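Long-range contacts in substrate binding periplasmic protein (Ralstonia solanacearum, PDB 3LOP), which probably serves as the periplasmic receptor of a transport system, binding leucine or related amino acids in the cleft between two lobes: residues A[120-124]-A[252-256]; A[28-33]-A[289-294]; A[145-151]-A[174-180]. One frame throughout, in Å; residues are numbered along the deposited sequence.

Contact 1: A[120-124]-A[252-256]; sequences PIKAS and LVMPN
Neither rings nor amide groups meet where Lys122 and its two neighbours pack against Val253 and Met254; methyl and methylene groups make the contact, so no ring face or edge is involved. At its centre is the CB of Lys122, which meets one atom of Val253 and one of Met254: Met254 CE lies 3.7 Å from Lys122 CB, and Val253 CG2 lies 3.9 Å from it. Met254, here selenomethionine, leaves its backbone off to one side of the facing loop, and bends at chi2 (-73°) and chi3 bring its terminal methyl across to Lys122. The same methyl meets Ile121 CG2 at 4.0 Å, the two side chains crossing at about a right angle. A flexible unbranched chain suits this place because its end can follow the relief of the opposite loop. Val253, branched at CB, spreads its methyls over two neighbours: while CG2 faces Lys122, CG1 rests on Ala123 CB at 3.8 Å, where a small side chain lets the loops come close. The polar backbone is served by one water, which accepts from Ala123 N (3.0 Å) and donates to Val253 O (2.8 Å). Lys122 thus has two roles: its base is apolar filling, while its far end leads away to the magnesium site it shares with Ala106 and Tyr125, next to the bound leucine, and NZ also bonds Ser229 OG weakly. Pro120 and Ile121 form backbone bonds with Gly339 and Ser340, and Leu252 with Glu344. Three chain passages gathered side by side in this way are consistent with the interlobe hinge of type I periplasmic binding proteins.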
loop_
_atom_site.group_PDB
_atom_site.type_symbol
_atom_site.label_atom_id
_atom_site.label_comp_id
_atom_site.label_asym_id
_atom_site.label_seq_id
_atom_site.Cartn_x
_atom_site.Cartn_y
_atom_site.Cartn_z
ATOM N N PRO A 120 -10.368 2.687 -3.374
ATOM C CA PRO A 120 -9.097 3.013 -2.723
ATOM C C PRO A 120 -9.347 3.580 -1.333
ATOM O O PRO A 120 -10.257 4.390 -1.136
ATOM C CB PRO A 120 -8.484 4.045 -3.668
ATOM C CG PRO A 120 -9.691 4.739 -4.239
ATOM C CD PRO A 120 -10.623 3.578 -4.520
ATOM N N ILE A 121 -8.539 3.153 -0.369
ATOM C CA ILE A 121 -8.683 3.636 0.996
ATOM C C ILE A 121 -7.626 4.682 1.341
ATOM O O ILE A 121 -7.951 5.829 1.640
ATOM C CB ILE A 121 -8.583 2.473 2.009
ATOM C CG1 ILE A 121 -9.793 1.545 1.852
ATOM C CG2 ILE A 121 -8.496 3.018 3.432
ATOM C CD1 ILE A 121 -9.744 0.307 2.741
ATOM N N LYS A 122 -6.361 4.294 1.272
ATOM C CA LYS A 122 -5.286 5.209 1.635
ATOM C C LYS A 122 -5.097 6.417 0.725
ATOM O O LYS A 122 -5.427 6.383 -0.466
ATOM C CB LYS A 122 -3.968 4.439 1.756
ATOM C CG LYS A 122 -3.402 3.910 0.456
ATOM C CD LYS A 122 -2.435 2.766 0.744
ATOM C CE LYS A 122 -1.698 2.302 -0.502
ATOM N NZ LYS A 122 -0.504 3.152 -0.783
ATOM N N ALA A 123 -4.577 7.492 1.313
ATOM C CA ALA A 123 -4.294 8.715 0.572
ATOM C C ALA A 123 -3.416 8.297 -0.603
ATOM O O ALA A 123 -2.609 7.373 -0.483
ATOM C CB ALA A 123 -3.565 9.714 1.464
ATOM N N SER A 124 -3.575 8.988 -1.728
ATOM C CA SER A 124 -2.866 8.671 -2.970
ATOM C C SER A 124 -1.376 8.993 -3.037
ATOM O O SER A 124 -0.842 9.734 -2.215
ATOM C CB SER A 124 -3.549 9.388 -4.129
ATOM O OG SER A 124 -3.226 10.771 -4.104
ATOM N N LEU A 252 2.925 9.147 6.033
ATOM C CA LEU A 252 2.084 8.190 6.738
ATOM C C LEU A 252 0.665 8.268 6.179
ATOM O O LEU A 252 0.060 9.340 6.182
ATOM C CB LEU A 252 2.056 8.529 8.231
ATOM C CG LEU A 252 3.392 8.518 8.980
ATOM C CD1 LEU A 252 3.255 9.247 10.314
ATOM C CD2 LEU A 252 3.831 7.089 9.186
ATOM N N VAL A 253 0.144 7.141 5.697
ATOM C CA VAL A 253 -1.214 7.095 5.154
ATOM C C VAL A 253 -2.037 6.028 5.880
ATOM O O VAL A 253 -3.192 5.767 5.540
ATOM C CB VAL A 253 -1.210 6.809 3.633
ATOM C CG1 VAL A 253 -0.487 7.930 2.906
ATOM C CG2 VAL A 253 -0.555 5.470 3.340
HETATM N N MSE A 254 -1.417 5.424 6.887
HETATM C CA MSE A 254 -2.038 4.392 7.710
HETATM C C MSE A 254 -1.640 4.623 9.163
HETATM O O MSE A 254 -0.677 5.341 9.440
HETATM C CB MSE A 254 -1.531 3.007 7.299
HETATM C CG MSE A 254 -2.171 2.404 6.063
HETATM SE SE MSE A 254 -3.973 1.822 6.410
HETATM C CE MSE A 254 -4.821 2.556 4.841
ATOM N N PRO A 255 -2.386 4.034 10.112
ATOM C CA PRO A 255 -2.034 4.206 11.524
ATOM C C PRO A 255 -0.589 3.716 11.681
ATOM O O PRO A 255 -0.209 2.690 11.115
ATOM C CB PRO A 255 -3.038 3.305 12.233
ATOM C CG PRO A 255 -4.260 3.444 11.371
ATOM C CD PRO A 255 -3.687 3.355 9.970
ATOM N N ASN A 256 0.206 4.453 12.448
ATOM C CA ASN A 256 1.614 4.127 12.652
ATOM C C ASN A 256 1.850 3.008 13.661
ATOM O O ASN A 256 1.526 3.150 14.835
ATOM C CB ASN A 256 2.345 5.400 13.095
ATOM C CG ASN A 256 3.830 5.191 13.315
ATOM O OD1 ASN A 256 4.381 4.133 13.024
ATOM N ND2 ASN A 256 4.491 6.223 13.832
HETATM O O HOH W 1 -4.889 7.623 4.340
#

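Contact 2: A[28-33]-A[289-294]; sequences GARLYF and GFVAAK
Tyr32 OH and Lys294 O share one water, 3.0 Å from each; it donates to the carbonyl, and the hydroxyl also rests against Lys294 CG. Apolar groups make most of the rest. Lys294 lays its aliphatic chain over one face of the Tyr32 ring, with CB 3.8 Å from the ring centroid in a CH-pi contact. The chain stays extended past the ring and carries its ammonium group on to a salt bridge with Glu267. Tyr32 in turn points an edge at the face of Phe290, a T-shaped pair with planes at 88° and Tyr32 CD1 3.6 Å from Phe290 CZ. With CG anti to the backbone N (chi1 -175°), the tyrosine reaches across the interface and meets both partners at once. Ala293 is small enough to fit between the two aromatics of the facing helix: Ala293 CB sits over one face of Phe33, 3.6 Å from Phe33 CZ, and also touches Tyr32 CB. At the other end, Gly28 and Gly289 lack side chains, so the backbones nearly meet, and Phe290 CA lies 3.4 Å from Gly28 O in a CA-H...O contact. The segment axes approach to 7.1 Å and cross at -48°. Helix 263-275 flanks this pair, placing Phe268 against both Leu31 and Phe290, while Ala29 and Phe33 lean on strand 47-53 and Phe33 and Ala292 reach strand 74-78.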
loop_
_atom_site.group_PDB
_atom_site.type_symbol
_atom_site.label_atom_id
_atom_site.label_comp_id
_atom_site.label_asym_id
_atom_site.label_seq_id
_atom_site.Cartn_x
_atom_site.Cartn_y
_atom_site.Cartn_z
ATOM N N GLY A 28 -2.267 -9.498 7.544
ATOM C CA GLY A 28 -3.107 -8.536 8.231
ATOM C C GLY A 28 -4.587 -8.777 8.006
ATOM O O GLY A 28 -5.388 -8.676 8.934
ATOM N N ALA A 29 -4.956 -9.096 6.772
ATOM C CA ALA A 29 -6.357 -9.347 6.456
ATOM C C ALA A 29 -6.825 -10.638 7.122
ATOM O O ALA A 29 -7.914 -10.694 7.699
ATOM C CB ALA A 29 -6.546 -9.433 4.942
ATOM N N ARG A 30 -5.997 -11.674 7.043
ATOM C CA ARG A 30 -6.330 -12.959 7.642
ATOM C C ARG A 30 -6.473 -12.785 9.150
ATOM O O ARG A 30 -7.377 -13.351 9.768
ATOM C CB ARG A 30 -5.238 -13.986 7.328
ATOM C CG ARG A 30 -5.525 -15.382 7.865
ATOM C CD ARG A 30 -4.458 -16.369 7.416
ATOM N NE ARG A 30 -4.731 -17.731 7.870
ATOM C CZ ARG A 30 -4.638 -18.137 9.134
ATOM N NH1 ARG A 30 -4.274 -17.283 10.082
ATOM N NH2 ARG A 30 -4.902 -19.398 9.448
ATOM N N LEU A 31 -5.583 -11.994 9.740
ATOM C CA LEU A 31 -5.644 -11.757 11.174
ATOM C C LEU A 31 -6.966 -11.100 11.542
ATOM O O LEU A 31 -7.638 -11.521 12.489
ATOM C CB LEU A 31 -4.488 -10.861 11.629
ATOM C CG LEU A 31 -4.533 -10.455 13.108
ATOM C CD1 LEU A 31 -4.439 -11.687 13.994
ATOM C CD2 LEU A 31 -3.391 -9.494 13.410
ATOM N N TYR A 32 -7.349 -10.065 10.800
ATOM C CA TYR A 32 -8.598 -9.398 11.123
ATOM C C TYR A 32 -9.795 -10.335 11.013
ATOM O O TYR A 32 -10.650 -10.363 11.897
ATOM C CB TYR A 32 -8.848 -8.177 10.236
ATOM C CG TYR A 32 -10.095 -7.462 10.695
ATOM C CD1 TYR A 32 -10.086 -6.714 11.874
ATOM C CD2 TYR A 32 -11.313 -7.661 10.047
ATOM C CE1 TYR A 32 -11.260 -6.196 12.407
ATOM C CE2 TYR A 32 -12.495 -7.147 10.572
ATOM C CZ TYR A 32 -12.460 -6.422 11.753
ATOM O OH TYR A 32 -13.633 -5.957 12.303
ATOM N N PHE A 33 -9.868 -11.103 9.933
ATOM C CA PHE A 33 -10.998 -12.005 9.772
ATOM C C PHE A 33 -11.009 -13.128 10.805
ATOM O O PHE A 33 -12.074 -13.519 11.272
ATOM C CB PHE A 33 -11.045 -12.555 8.343
ATOM C CG PHE A 33 -11.430 -11.522 7.315
ATOM C CD1 PHE A 33 -12.507 -10.670 7.540
ATOM C CD2 PHE A 33 -10.719 -11.399 6.127
ATOM C CE1 PHE A 33 -12.869 -9.708 6.598
ATOM C CE2 PHE A 33 -11.076 -10.439 5.178
ATOM C CZ PHE A 33 -12.150 -9.594 5.417
ATOM N N GLY A 289 -3.516 -4.258 5.524
ATOM C CA GLY A 289 -4.393 -5.384 5.248
ATOM C C GLY A 289 -5.490 -5.510 6.293
ATOM O O GLY A 289 -6.640 -5.825 5.973
ATOM N N PHE A 290 -5.117 -5.281 7.549
ATOM C CA PHE A 290 -6.034 -5.336 8.687
ATOM C C PHE A 290 -7.138 -4.288 8.485
ATOM O O PHE A 290 -8.332 -4.582 8.616
ATOM C CB PHE A 290 -5.232 -5.033 9.962
ATOM C CG PHE A 290 -5.959 -5.316 11.253
ATOM C CD1 PHE A 290 -5.976 -6.598 11.795
ATOM C CD2 PHE A 290 -6.569 -4.286 11.956
ATOM C CE1 PHE A 290 -6.590 -6.846 13.030
ATOM C CE2 PHE A 290 -7.187 -4.522 13.189
ATOM C CZ PHE A 290 -7.195 -5.804 13.725
ATOM N N VAL A 291 -6.723 -3.069 8.152
ATOM C CA VAL A 291 -7.652 -1.963 7.930
ATOM C C VAL A 291 -8.584 -2.216 6.747
ATOM O O VAL A 291 -9.788 -1.971 6.834
ATOM C CB VAL A 291 -6.875 -0.637 7.715
ATOM C CG1 VAL A 291 -7.802 0.450 7.195
ATOM C CG2 VAL A 291 -6.254 -0.187 9.034
ATOM N N ALA A 292 -8.033 -2.705 5.641
ATOM C CA ALA A 292 -8.854 -2.977 4.467
ATOM C C ALA A 292 -9.905 -4.027 4.805
ATOM O O ALA A 292 -11.078 -3.889 4.446
ATOM C CB ALA A 292 -7.984 -3.453 3.315
ATOM N N ALA A 293 -9.483 -5.073 5.509
ATOM C CA ALA A 293 -10.398 -6.138 5.894
ATOM C C ALA A 293 -11.511 -5.617 6.800
ATOM O O ALA A 293 -12.667 -6.004 6.650
ATOM C CB ALA A 293 -9.636 -7.261 6.591
ATOM N N LYS A 294 -11.164 -4.731 7.732
ATOM C CA LYS A 294 -12.161 -4.186 8.647
ATOM C C LYS A 294 -13.170 -3.309 7.906
ATOM O O LYS A 294 -14.362 -3.343 8.201
ATOM C CB LYS A 294 -11.488 -3.389 9.770
ATOM C CG LYS A 294 -12.463 -2.975 10.862
ATOM C CD LYS A 294 -11.751 -2.435 12.089
ATOM C CE LYS A 294 -12.753 -2.124 13.191
ATOM N NZ LYS A 294 -12.078 -1.611 14.416
HETATM O O HOH W 2 -15.608 -4.317 10.795
#

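Contact 3: A[145-151]-A[174-180]; sequences GVLYQED and AMASYPR
Tyr178 OH donates to Gln149 OE1 from an unusual direction: the 2.7 Å bond arrives above the amide carbonyl plane, 35° out of it. The hydroxyl also bonds Thr205 N. Gln149 CA lies over one face of the Tyr178 ring, and Leu147 CD1 comes to its edge. The other end of the glutamine amide is committed too, as NE2 donates to Asp151 OD1 (3.1 Å) and weakly to OD2. That OD2 accepts Arg180 NE at 2.9 Å, almost straight at 173°, in a salt bridge on the anti side of the carboxylate and well out of its plane; a water links the same oxygen to Arg180 NH2. Strands 144-149 and 174-178 are the parallel neighbours of a beta-alpha-beta unit connected through helix 152-166, which Asp151 N-caps by holding Leu153 N with OD1. Leu153 lines the leucine pocket, and the Gln149 side chain comes within about 4 Å of the ligand. Backbone bonds zip the strands together, among them Tyr148 N to Ala176 O at 2.9 Å. On the face where Tyr148 and Met175 touch Ile158 of helix 152-166, compact Ser177 tucks CB over one face of Tyr148, 3.6 Å from the ring centroid. Chi1 of 67° turns that ring over the neighbouring strand, where selenomethionine Met175 makes an oblique Met-aromatic contact.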
loop_
_atom_site.group_PDB
_atom_site.type_symbol
_atom_site.label_atom_id
_atom_site.label_comp_id
_atom_site.label_asym_id
_atom_site.label_seq_id
_atom_site.Cartn_x
_atom_site.Cartn_y
_atom_site.Cartn_z
ATOM N N GLY A 145 16.756 13.684 -7.289
ATOM C CA GLY A 145 16.910 12.548 -8.177
ATOM C C GLY A 145 15.763 11.594 -7.905
ATOM O O GLY A 145 15.151 11.646 -6.836
ATOM N N VAL A 146 15.447 10.730 -8.862
ATOM C CA VAL A 146 14.352 9.791 -8.671
ATOM C C VAL A 146 14.685 8.387 -9.154
ATOM O O VAL A 146 15.180 8.208 -10.266
ATOM C CB VAL A 146 13.077 10.251 -9.428
ATOM C CG1 VAL A 146 11.938 9.270 -9.171
ATOM C CG2 VAL A 146 12.680 11.660 -8.995
ATOM N N LEU A 147 14.430 7.401 -8.300
ATOM C CA LEU A 147 14.615 5.997 -8.654
ATOM C C LEU A 147 13.195 5.571 -9.001
ATOM O O LEU A 147 12.289 5.764 -8.191
ATOM C CB LEU A 147 15.092 5.176 -7.456
ATOM C CG LEU A 147 15.042 3.659 -7.701
ATOM C CD1 LEU A 147 16.128 3.265 -8.690
ATOM C CD2 LEU A 147 15.215 2.906 -6.394
ATOM N N TYR A 148 12.983 5.014 -10.187
ATOM C CA TYR A 148 11.634 4.602 -10.560
ATOM C C TYR A 148 11.551 3.226 -11.200
ATOM O O TYR A 148 12.448 2.809 -11.934
ATOM C CB TYR A 148 10.995 5.630 -11.503
ATOM C CG TYR A 148 11.636 5.724 -12.872
ATOM C CD1 TYR A 148 12.810 6.452 -13.068
ATOM C CD2 TYR A 148 11.061 5.095 -13.974
ATOM C CE1 TYR A 148 13.391 6.554 -14.332
ATOM C CE2 TYR A 148 11.635 5.189 -15.241
ATOM C CZ TYR A 148 12.799 5.921 -15.410
ATOM O OH TYR A 148 13.369 6.024 -16.659
ATOM N N GLN A 149 10.461 2.523 -10.914
ATOM C CA GLN A 149 10.247 1.201 -11.481
ATOM C C GLN A 149 9.857 1.379 -12.947
ATOM O O GLN A 149 9.086 2.274 -13.291
ATOM C CB GLN A 149 9.144 0.476 -10.706
ATOM C CG GLN A 149 8.886 -0.955 -11.158
ATOM C CD GLN A 149 8.095 -1.739 -10.131
ATOM O OE1 GLN A 149 8.649 -2.224 -9.144
ATOM N NE2 GLN A 149 6.791 -1.852 -10.346
ATOM N N GLU A 150 10.396 0.523 -13.808
ATOM C CA GLU A 150 10.128 0.619 -15.237
ATOM C C GLU A 150 8.766 0.063 -15.646
ATOM O O GLU A 150 8.672 -0.930 -16.373
ATOM C CB GLU A 150 11.246 -0.076 -16.015
ATOM C CG GLU A 150 11.250 0.237 -17.498
ATOM C CD GLU A 150 12.572 -0.107 -18.150
ATOM O OE1 GLU A 150 13.019 -1.267 -18.016
ATOM O OE2 GLU A 150 13.165 0.785 -18.795
ATOM N N ASP A 151 7.717 0.720 -15.161
ATOM C CA ASP A 151 6.339 0.348 -15.456
ATOM C C ASP A 151 5.403 1.432 -14.917
ATOM O O ASP A 151 5.849 2.542 -14.612
ATOM C CB ASP A 151 6.004 -1.029 -14.855
ATOM C CG ASP A 151 5.666 -0.974 -13.378
ATOM O OD1 ASP A 151 6.062 -0.003 -12.698
ATOM O OD2 ASP A 151 5.010 -1.924 -12.895
ATOM N N ALA A 174 17.940 14.213 -11.977
ATOM C CA ALA A 174 18.381 12.939 -12.526
ATOM C C ALA A 174 17.383 11.850 -12.182
ATOM O O ALA A 174 16.721 11.910 -11.150
ATOM C CB ALA A 174 19.755 12.579 -11.965
HETATM N N MSE A 175 17.265 10.861 -13.062
HETATM C CA MSE A 175 16.363 9.750 -12.819
HETATM C C MSE A 175 17.007 8.462 -13.310
HETATM O O MSE A 175 17.815 8.471 -14.243
HETATM C CB MSE A 175 15.010 9.973 -13.510
HETATM C CG MSE A 175 15.069 10.148 -15.015
HETATM SE SE MSE A 175 13.299 10.398 -15.775
HETATM C CE MSE A 175 13.033 12.246 -15.289
ATOM N N ALA A 176 16.661 7.362 -12.658
ATOM C CA ALA A 176 17.200 6.054 -13.005
ATOM C C ALA A 176 16.136 5.007 -12.715
ATOM O O ALA A 176 15.429 5.087 -11.712
ATOM C CB ALA A 176 18.453 5.771 -12.192
ATOM N N SER A 177 16.042 4.013 -13.593
ATOM C CA SER A 177 15.038 2.968 -13.450
ATOM C C SER A 177 15.594 1.594 -13.105
ATOM O O SER A 177 16.803 1.376 -13.088
ATOM C CB SER A 177 14.243 2.856 -14.748
ATOM O OG SER A 177 15.070 2.376 -15.797
ATOM N N TYR A 178 14.678 0.672 -12.825
ATOM C CA TYR A 178 15.011 -0.716 -12.528
ATOM C C TYR A 178 13.793 -1.516 -12.996
ATOM O O TYR A 178 12.677 -1.000 -13.008
ATOM C CB TYR A 178 15.268 -0.915 -11.028
ATOM C CG TYR A 178 14.028 -0.881 -10.173
ATOM C CD1 TYR A 178 13.240 -2.023 -10.009
ATOM C CD2 TYR A 178 13.614 0.299 -9.564
ATOM C CE1 TYR A 178 12.067 -1.983 -9.263
ATOM C CE2 TYR A 178 12.443 0.347 -8.817
ATOM C CZ TYR A 178 11.674 -0.796 -8.673
ATOM O OH TYR A 178 10.504 -0.750 -7.954
ATOM N N PRO A 179 13.991 -2.781 -13.400
ATOM C CA PRO A 179 12.906 -3.651 -13.880
ATOM C C PRO A 179 11.915 -4.105 -12.811
ATOM O O PRO A 179 12.313 -4.478 -11.710
ATOM C CB PRO A 179 13.656 -4.840 -14.486
ATOM C CG PRO A 179 15.033 -4.298 -14.769
ATOM C CD PRO A 179 15.296 -3.433 -13.581
ATOM N N ARG A 180 10.625 -4.086 -13.143
ATOM C CA ARG A 180 9.605 -4.512 -12.190
ATOM C C ARG A 180 9.804 -5.985 -11.840
ATOM O O ARG A 180 10.321 -6.765 -12.643
ATOM C CB ARG A 180 8.193 -4.304 -12.761
ATOM C CG ARG A 180 7.691 -5.437 -13.659
ATOM C CD ARG A 180 6.353 -5.093 -14.301
ATOM N NE ARG A 180 5.325 -4.754 -13.319
ATOM C CZ ARG A 180 4.616 -5.640 -12.625
ATOM N NH1 ARG A 180 4.808 -6.942 -12.796
ATOM N NH2 ARG A 180 3.712 -5.219 -11.754
HETATM O O HOH W 3 9.793 -3.450 -15.854
HETATM O O HOH W 4 15.193 -0.532 -15.741
HETATM O O HOH W 5 15.622 3.001 -18.377
HETATM O O HOH W 6 3.193 -2.338 -11.047
#

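Overall arrangement
Contacts 1 and 2 are both buried and abut: Ile121 CD1 packs on Ala292 CA (3.8 Å), and Met254 SE on Val291 CG2 (4.0 Å), so helix 284-303 joins the loops of contact 1 to the helix pair of contact 2. Contact 3 lies apart, about 31 Å from contact 2 between centres, across the middle of the chain and only partly buried at an edge of the other lobe's sheet. Chemistry follows place. Contact 1 joins two loops by methyl and methylene packing and one water, and contact 2 adds aromatic rings and close glycine backbones. Contact 3 relies on strand hydrogen bonds and a polar network beside the ligand. Contacts 1 and 3 approach the leucine site from different parts of the fold.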